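Local coordinates for protein EDTA monooxygenase (EDTA-degrading bacterium BNC1, PDB 5DQP) that probably acts as a flavin-dependent monooxygenase in EDTA breakdown, using reduced FMN and molecular oxygen, at residues A[37-50]-A[388-400]. Numbering follows the deposited sequence.
Sequences NYIRSAEIARRGRI and LPDALEIFVDQVV
Ile44 and Val396 lie at the middle of a buried, nearly parallel packing of two neighbouring helices on the outside of the barrel, in which helices 37-47 and 390-400 run side by side at 8° with axes 9.3 Å apart. CG2 of Ile44 lies 3.9 Å from CG2 of Val396 and also rests on the backbone at Glu393, while CD1 of Ile44 reaches CB of Pro389, 3.7 Å away, the two side chains crossing at about a right angle. At Gly48 the two backbones come close, as they do at Ser41 and Pro389: CG1 of Val396 sits 3.6 Å from CA of Gly48, where a beta carbon would clash with CG2 of Val396. In this luciferase-like TIM barrel these are the first and last barrel helices, neighbours across the closure of the ring; Ala45, Ile50 and Leu392 all touch Ser10 on strand 7-11 beneath. On the solvent-facing side of the pair, Arg47 bends at chi3 (91°) and sends NH2 to OD1 of Asp397 in a 2.7 Å salt bridge, met on the syn side with an N-H...O angle of 160°. An alanine in place of Asp397 would probably leave Arg47 NH2 without its salt-bridge mate and the exposed end of the arginine freer to turn. At the other end, Ser41 OG touches CB of cis-Pro389 (3.4 Å).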
ATOM      1  N   ASN A  37     -15.975  -1.374  -5.868  1.00 22.68           N
ATOM      2  CA  ASN A  37     -16.210  -0.046  -6.421  1.00 22.68           C
ATOM      3  C   ASN A  37     -15.027   0.407  -7.273  1.00 21.59           C
ATOM      4  O   ASN A  37     -15.211   1.048  -8.308  1.00 23.79           O
ATOM      5  CB  ASN A  37     -16.468   0.950  -5.287  1.00 24.14           C
ATOM      6  CG  ASN A  37     -16.736   2.363  -5.784  1.00 27.12           C
ATOM      7  OD1 ASN A  37     -17.789   2.637  -6.353  1.00 26.19           O
ATOM      8  ND2 ASN A  37     -15.788   3.282  -5.533  1.00 27.59           N
ATOM      9  N   TYR A  38     -13.806   0.112  -6.841  1.00 19.47           N
ATOM     10  CA  TYR A  38     -12.643   0.540  -7.612  1.00 21.82           C
ATOM     11  C   TYR A  38     -12.318  -0.436  -8.730  1.00 21.89           C
ATOM     12  O   TYR A  38     -11.881  -0.014  -9.803  1.00 19.91           O
ATOM     13  CB  TYR A  38     -11.445   0.739  -6.676  1.00 20.37           C
ATOM     14  CG  TYR A  38     -11.817   1.736  -5.606  1.00 21.55           C
ATOM     15  CD1 TYR A  38     -11.686   3.108  -5.838  1.00 19.44           C
ATOM     16  CD2 TYR A  38     -12.354   1.315  -4.399  1.00 17.36           C
ATOM     17  CE1 TYR A  38     -12.070   4.036  -4.893  1.00 22.98           C
ATOM     18  CE2 TYR A  38     -12.737   2.230  -3.427  1.00 21.26           C
ATOM     19  CZ  TYR A  38     -12.606   3.598  -3.691  1.00 23.32           C
ATOM     20  OH  TYR A  38     -12.992   4.523  -2.748  1.00 22.80           O
ATOM     21  N   ILE A  39     -12.548  -1.733  -8.512  1.00 20.59           N
ATOM     22  CA  ILE A  39     -12.367  -2.692  -9.599  1.00 24.83           C
ATOM     23  C   ILE A  39     -13.254  -2.306 -10.770  1.00 22.82           C
ATOM     24  O   ILE A  39     -12.813  -2.284 -11.926  1.00 22.05           O
ATOM     25  CB  ILE A  39     -12.666  -4.132  -9.131  1.00 24.90           C
ATOM     26  CG1 ILE A  39     -11.789  -4.534  -7.941  1.00 24.90           C
ATOM     27  CG2 ILE A  39     -12.475  -5.124 -10.293  1.00 20.44           C
ATOM     28  CD1 ILE A  39     -10.314  -4.412  -8.197  1.00 18.42           C
ATOM     29  N   ARG A  40     -14.532  -2.022 -10.486  1.00 22.17           N
ATOM     30  CA  ARG A  40     -15.458  -1.647 -11.543  1.00 26.17           C
ATOM     31  C   ARG A  40     -14.907  -0.480 -12.357  1.00 25.73           C
ATOM     32  O   ARG A  40     -14.897  -0.519 -13.594  1.00 21.20           O
ATOM     33  CB  ARG A  40     -16.826  -1.316 -10.945  1.00 25.31           C
ATOM     34  CG  ARG A  40     -17.927  -0.974 -11.972  1.00 40.27           C
ATOM     35  CD  ARG A  40     -19.337  -1.226 -11.354  1.00 57.70           C
ATOM     36  NE  ARG A  40     -20.426  -0.520 -12.036  1.00 52.70           N
ATOM     37  CZ  ARG A  40     -21.691  -0.479 -11.606  1.00 62.46           C
ATOM     38  NH1 ARG A  40     -22.048  -1.109 -10.485  1.00 51.99           N
ATOM     39  NH2 ARG A  40     -22.609   0.208 -12.294  1.00 43.29           N
ATOM     40  N   SER A  41     -14.403   0.553 -11.679  1.00 19.51           N
ATOM     41  CA  SER A  41     -13.897   1.708 -12.412  1.00 20.83           C
ATOM     42  C   SER A  41     -12.614   1.381 -13.149  1.00 21.00           C
ATOM     43  O   SER A  41     -12.385   1.886 -14.257  1.00 19.96           O
ATOM     44  CB  SER A  41     -13.663   2.880 -11.467  1.00 21.39           C
ATOM     45  OG  SER A  41     -14.893   3.482 -11.176  1.00 22.62           O
ATOM     46  N   ALA A  42     -11.739   0.564 -12.544  1.00 20.06           N
ATOM     47  CA  ALA A  42     -10.480   0.281 -13.226  1.00 20.76           C
ATOM     48  C   ALA A  42     -10.713  -0.607 -14.443  1.00 20.76           C
ATOM     49  O   ALA A  42     -10.023  -0.456 -15.455  1.00 17.19           O
ATOM     50  CB  ALA A  42      -9.466  -0.356 -12.263  1.00 14.76           C
ATOM     51  N   GLU A  43     -11.679  -1.532 -14.359  1.00 20.67           N
ATOM     52  CA  GLU A  43     -12.028  -2.373 -15.508  1.00 21.68           C
ATOM     53  C   GLU A  43     -12.708  -1.562 -16.616  1.00 22.27           C
ATOM     54  O   GLU A  43     -12.555  -1.880 -17.801  1.00 22.05           O
ATOM     55  CB  GLU A  43     -12.926  -3.535 -15.065  1.00 22.10           C
ATOM     56  CG  GLU A  43     -12.218  -4.723 -14.358  1.00 32.21           C
ATOM     57  CD  GLU A  43     -11.404  -5.672 -15.294  1.00 48.23           C
ATOM     58  OE1 GLU A  43     -10.915  -6.715 -14.788  1.00 42.03           O
ATOM     59  OE2 GLU A  43     -11.242  -5.393 -16.515  1.00 41.18           O
ATOM     60  N   ILE A  44     -13.462  -0.516 -16.266  1.00 15.66           N
ATOM     61  CA  ILE A  44     -13.973   0.383 -17.298  1.00 20.22           C
ATOM     62  C   ILE A  44     -12.821   1.107 -17.996  1.00 18.63           C
ATOM     63  O   ILE A  44     -12.776   1.189 -19.227  1.00 20.13           O
ATOM     64  CB  ILE A  44     -14.994   1.367 -16.699  1.00 23.77           C
ATOM     65  CG1 ILE A  44     -16.308   0.635 -16.386  1.00 20.37           C
ATOM     66  CG2 ILE A  44     -15.225   2.573 -17.637  1.00 19.73           C
ATOM     67  CD1 ILE A  44     -17.228   1.444 -15.454  1.00 24.22           C
ATOM     68  N   ALA A  45     -11.872   1.647 -17.226  1.00 19.37           N
ATOM     69  CA  ALA A  45     -10.736   2.322 -17.852  1.00 19.92           C
ATOM     70  C   ALA A  45      -9.913   1.344 -18.688  1.00 17.69           C
ATOM     71  O   ALA A  45      -9.424   1.694 -19.769  1.00 20.27           O
ATOM     72  CB  ALA A  45      -9.871   2.999 -16.779  1.00 18.23           C
ATOM     73  N   ARG A  46      -9.764   0.106 -18.216  1.00 20.39           N
ATOM     74  CA  ARG A  46      -9.024  -0.901 -18.983  1.00 22.70           C
ATOM     75  C   ARG A  46      -9.690  -1.179 -20.326  1.00 21.75           C
ATOM     76  O   ARG A  46      -9.014  -1.261 -21.362  1.00 19.35           O
ATOM     77  CB  ARG A  46      -8.912  -2.190 -18.172  1.00 21.35           C
ATOM     78  CG  ARG A  46      -8.025  -3.270 -18.795  1.00 26.06           C
ATOM     79  CD  ARG A  46      -8.289  -4.604 -18.080  1.00 32.39           C
ATOM     80  NE  ARG A  46      -7.883  -5.730 -18.896  1.00 37.56           N
ATOM     81  CZ  ARG A  46      -8.602  -6.224 -19.898  1.00 50.09           C
ATOM     82  NH1 ARG A  46      -9.777  -5.684 -20.214  1.00 37.74           N
ATOM     83  NH2 ARG A  46      -8.136  -7.259 -20.588  1.00 64.50           N
ATOM     84  N   ARG A  47     -11.019  -1.310 -20.326  1.00 18.49           N
ATOM     85  CA  ARG A  47     -11.766  -1.495 -21.572  1.00 24.97           C
ATOM     86  C   ARG A  47     -11.560  -0.324 -22.541  1.00 23.37           C
ATOM     87  O   ARG A  47     -11.493  -0.535 -23.758  1.00 23.52           O
ATOM     88  CB  ARG A  47     -13.255  -1.697 -21.268  1.00 20.21           C
ATOM     89  CG  ARG A  47     -14.152  -1.686 -22.515  1.00 29.45           C
ATOM     90  CD  ARG A  47     -15.608  -2.013 -22.177  1.00 30.96           C
ATOM     91  NE  ARG A  47     -16.412  -0.819 -21.879  1.00 31.44           N
ATOM     92  CZ  ARG A  47     -16.970  -0.562 -20.702  1.00 28.97           C
ATOM     93  NH1 ARG A  47     -16.832  -1.418 -19.695  1.00 30.74           N
ATOM     94  NH2 ARG A  47     -17.681   0.545 -20.534  1.00 33.09           N
ATOM     95  N   GLY A  48     -11.405   0.896 -22.028  1.00 18.63           N
ATOM     96  CA  GLY A  48     -11.063   2.031 -22.865  1.00 17.51           C
ATOM     97  C   GLY A  48      -9.608   2.162 -23.256  1.00 23.19           C
ATOM     98  O   GLY A  48      -9.266   3.086 -24.008  1.00 21.03           O
ATOM     99  N   ARG A  49      -8.740   1.256 -22.792  1.00 18.32           N
ATOM    100  CA  ARG A  49      -7.288   1.385 -22.966  1.00 18.81           C
ATOM    101  C   ARG A  49      -6.725   2.653 -22.322  1.00 20.61           C
ATOM    102  O   ARG A  49      -5.701   3.187 -22.765  1.00 14.22           O
ATOM    103  CB  ARG A  49      -6.889   1.353 -24.442  1.00 21.01           C
ATOM    104  CG  ARG A  49      -7.459   0.205 -25.237  1.00 21.85           C
ATOM    105  CD  ARG A  49      -7.240  -1.146 -24.560  1.00 23.01           C
ATOM    106  NE  ARG A  49      -7.865  -2.208 -25.349  1.00 29.22           N
ATOM    107  CZ  ARG A  49      -8.642  -3.169 -24.862  1.00 33.28           C
ATOM    108  NH1 ARG A  49      -8.924  -3.235 -23.564  1.00 24.47           N
ATOM    109  NH2 ARG A  49      -9.136  -4.079 -25.691  1.00 37.55           N
ATOM    110  N   ILE A  50      -7.384   3.177 -21.289  1.00 20.62           N
ATOM    111  CA  ILE A  50      -6.774   4.270 -20.545  1.00 17.04           C
ATOM    112  C   ILE A  50      -5.381   3.832 -20.119  1.00 19.44           C
ATOM    113  O   ILE A  50      -5.158   2.662 -19.793  1.00 17.74           O
ATOM    114  CB  ILE A  50      -7.656   4.664 -19.347  1.00 16.36           C
ATOM    115  CG1 ILE A  50      -9.048   5.101 -19.830  1.00 16.37           C
ATOM    116  CG2 ILE A  50      -7.028   5.800 -18.561  1.00 18.95           C
ATOM    117  CD1 ILE A  50      -9.072   6.108 -20.987  1.00 18.68           C
ATOM    118  N   LEU A 388     -18.186   8.546 -10.276  1.00 20.40           N
ATOM    119  CA  LEU A 388     -17.610   7.221 -10.554  1.00 27.14           C
ATOM    120  C   LEU A 388     -18.562   6.117 -10.097  1.00 26.60           C
ATOM    121  O   LEU A 388     -19.172   6.225  -9.035  1.00 22.53           O
ATOM    122  CB  LEU A 388     -16.237   7.067  -9.866  1.00 22.68           C
ATOM    123  CG  LEU A 388     -15.159   7.953 -10.515  1.00 22.55           C
ATOM    124  CD1 LEU A 388     -13.871   8.055  -9.701  1.00 19.69           C
ATOM    125  CD2 LEU A 388     -14.870   7.363 -11.888  1.00 22.06           C
ATOM    126  N   PRO A 389     -18.692   5.044 -10.897  1.00 23.40           N
ATOM    127  CA  PRO A 389     -18.063   4.853 -12.207  1.00 27.02           C
ATOM    128  C   PRO A 389     -18.808   5.497 -13.377  1.00 27.41           C
ATOM    129  O   PRO A 389     -18.238   5.551 -14.477  1.00 25.18           O
ATOM    130  CB  PRO A 389     -18.061   3.325 -12.368  1.00 28.33           C
ATOM    131  CG  PRO A 389     -19.187   2.864 -11.562  1.00 36.96           C
ATOM    132  CD  PRO A 389     -19.224   3.778 -10.360  1.00 26.26           C
ATOM    133  N   ASP A 390     -20.036   5.979 -13.125  1.00 24.43           N
ATOM    134  CA  ASP A 390     -20.985   6.270 -14.202  1.00 26.03           C
ATOM    135  C   ASP A 390     -20.392   7.195 -15.256  1.00 20.49           C
ATOM    136  O   ASP A 390     -20.523   6.931 -16.456  1.00 24.80           O
ATOM    137  CB  ASP A 390     -22.287   6.876 -13.640  1.00 25.72           C
ATOM    138  CG  ASP A 390     -23.063   5.902 -12.715  1.00 32.36           C
ATOM    139  OD1 ASP A 390     -22.415   5.114 -11.994  1.00 32.81           O
ATOM    140  OD2 ASP A 390     -24.320   5.931 -12.685  1.00 31.32           O
ATOM    141  N   ALA A 391     -19.757   8.304 -14.836  1.00 19.09           N
ATOM    142  CA  ALA A 391     -19.282   9.283 -15.821  1.00 19.97           C
ATOM    143  C   ALA A 391     -18.021   8.814 -16.522  1.00 22.28           C
ATOM    144  O   ALA A 391     -17.787   9.175 -17.680  1.00 21.81           O
ATOM    145  CB  ALA A 391     -19.031  10.650 -15.190  1.00 18.38           C
ATOM    146  N   LEU A 392     -17.205   7.994 -15.866  1.00 19.77           N
ATOM    147  CA  LEU A 392     -16.087   7.428 -16.602  1.00 22.09           C
ATOM    148  C   LEU A 392     -16.591   6.429 -17.628  1.00 18.04           C
ATOM    149  O   LEU A 392     -16.021   6.311 -18.712  1.00 19.79           O
ATOM    150  CB  LEU A 392     -15.084   6.786 -15.648  1.00 17.57           C
ATOM    151  CG  LEU A 392     -13.784   6.240 -16.222  1.00 16.72           C
ATOM    152  CD1 LEU A 392     -13.042   7.379 -16.915  1.00 16.16           C
ATOM    153  CD2 LEU A 392     -12.976   5.665 -15.056  1.00 22.14           C
ATOM    154  N   GLU A 393     -17.659   5.708 -17.306  1.00 22.47           N
ATOM    155  CA  GLU A 393     -18.244   4.784 -18.275  1.00 23.87           C
ATOM    156  C   GLU A 393     -18.712   5.530 -19.531  1.00 23.84           C
ATOM    157  O   GLU A 393     -18.465   5.091 -20.666  1.00 17.78           O
ATOM    158  CB  GLU A 393     -19.385   4.017 -17.588  1.00 22.24           C
ATOM    159  CG  GLU A 393     -20.014   2.862 -18.371  1.00 31.49           C
ATOM    160  CD  GLU A 393     -20.920   1.971 -17.494  1.00 41.26           C
ATOM    161  OE1 GLU A 393     -20.970   2.155 -16.244  1.00 36.71           O
ATOM    162  OE2 GLU A 393     -21.594   1.081 -18.066  1.00 52.89           O
ATOM    163  N   ILE A 394     -19.350   6.687 -19.345  1.00 23.81           N
ATOM    164  CA  ILE A 394     -19.735   7.535 -20.476  1.00 17.80           C
ATOM    165  C   ILE A 394     -18.507   7.969 -21.268  1.00 18.76           C
ATOM    166  O   ILE A 394     -18.503   7.934 -22.503  1.00 21.47           O
ATOM    167  CB  ILE A 394     -20.528   8.759 -19.977  1.00 21.31           C
ATOM    168  CG1 ILE A 394     -21.808   8.321 -19.272  1.00 27.09           C
ATOM    169  CG2 ILE A 394     -20.871   9.714 -21.134  1.00 21.93           C
ATOM    170  CD1 ILE A 394     -22.761   7.561 -20.164  1.00 34.25           C
ATOM    171  N   PHE A 395     -17.476   8.472 -20.579  1.00 19.26           N
ATOM    172  CA  PHE A 395     -16.278   8.892 -21.295  1.00 20.21           C
ATOM    173  C   PHE A 395     -15.688   7.731 -22.103  1.00 18.81           C
ATOM    174  O   PHE A 395     -15.427   7.858 -23.306  1.00 21.86           O
ATOM    175  CB  PHE A 395     -15.245   9.461 -20.319  1.00 20.78           C
ATOM    176  CG  PHE A 395     -14.085  10.107 -21.006  1.00 22.17           C
ATOM    177  CD1 PHE A 395     -13.020   9.341 -21.453  1.00 18.59           C
ATOM    178  CD2 PHE A 395     -14.084  11.473 -21.259  1.00 20.24           C
ATOM    179  CE1 PHE A 395     -11.954   9.915 -22.118  1.00 19.05           C
ATOM    180  CE2 PHE A 395     -13.031  12.061 -21.905  1.00 21.33           C
ATOM    181  CZ  PHE A 395     -11.953  11.274 -22.342  1.00 17.33           C
ATOM    182  N   VAL A 396     -15.522   6.570 -21.472  1.00 20.47           N
ATOM    183  CA  VAL A 396     -14.919   5.426 -22.160  1.00 17.21           C
ATOM    184  C   VAL A 396     -15.822   4.898 -23.282  1.00 20.93           C
ATOM    185  O   VAL A 396     -15.339   4.433 -24.323  1.00 18.53           O
ATOM    186  CB  VAL A 396     -14.592   4.314 -21.142  1.00 21.45           C
ATOM    187  CG1 VAL A 396     -14.427   2.969 -21.867  1.00 21.41           C
ATOM    188  CG2 VAL A 396     -13.346   4.660 -20.320  1.00 21.14           C
ATOM    189  N   ASP A 397     -17.137   4.909 -23.077  1.00 19.84           N
ATOM    190  CA  ASP A 397     -18.037   4.374 -24.091  1.00 21.26           C
ATOM    191  C   ASP A 397     -18.204   5.313 -25.277  1.00 22.43           C
ATOM    192  O   ASP A 397     -18.488   4.854 -26.382  1.00 19.17           O
ATOM    193  CB  ASP A 397     -19.437   4.122 -23.522  1.00 19.87           C
ATOM    194  CG  ASP A 397     -19.506   2.930 -22.574  1.00 37.47           C
ATOM    195  OD1 ASP A 397     -18.566   2.095 -22.577  1.00 32.56           O
ATOM    196  OD2 ASP A 397     -20.533   2.838 -21.845  1.00 31.93           O
ATOM    197  N   GLN A 398     -18.103   6.621 -25.070  1.00 15.85           N
ATOM    198  CA  GLN A 398     -18.515   7.551 -26.114  1.00 18.99           C
ATOM    199  C   GLN A 398     -17.433   8.521 -26.558  1.00 16.58           C
ATOM    200  O   GLN A 398     -17.470   8.957 -27.699  1.00 22.13           O
ATOM    201  CB  GLN A 398     -19.759   8.328 -25.655  1.00 20.69           C
ATOM    202  CG  GLN A 398     -20.893   7.345 -25.274  1.00 22.67           C
ATOM    203  CD  GLN A 398     -22.152   8.011 -24.760  1.00 28.00           C
ATOM    204  OE1 GLN A 398     -22.610   9.003 -25.324  1.00 28.66           O
ATOM    205  NE2 GLN A 398     -22.738   7.450 -23.697  1.00 27.25           N
ATOM    206  N   VAL A 399     -16.475   8.869 -25.713  1.00 19.36           N
ATOM    207  CA  VAL A 399     -15.405   9.763 -26.153  1.00 17.07           C
ATOM    208  C   VAL A 399     -14.224   8.975 -26.705  1.00 19.29           C
ATOM    209  O   VAL A 399     -13.752   9.224 -27.815  1.00 17.69           O
ATOM    210  CB  VAL A 399     -14.972  10.688 -24.991  1.00 22.01           C
ATOM    211  CG1 VAL A 399     -13.745  11.536 -25.403  1.00 19.68           C
ATOM    212  CG2 VAL A 399     -16.141  11.576 -24.520  1.00 16.60           C
ATOM    213  N   VAL A 400     -13.741   7.992 -25.938  1.00 19.23           N
ATOM    214  CA  VAL A 400     -12.606   7.190 -26.378  1.00 15.30           C
ATOM    215  C   VAL A 400     -12.786   6.633 -27.800  1.00 14.00           C
ATOM    216  O   VAL A 400     -11.862   6.768 -28.608  1.00 18.07           O
ATOM    217  CB  VAL A 400     -12.282   6.122 -25.332  1.00 21.16           C
ATOM    218  CG1 VAL A 400     -11.387   5.011 -25.887  1.00 16.44           C
ATOM    219  CG2 VAL A 400     -11.615   6.805 -24.117  1.00 14.11           C
TER
HETATM  220  O   HOH W   1     -18.457   5.074  -6.524  1.00 28.63           O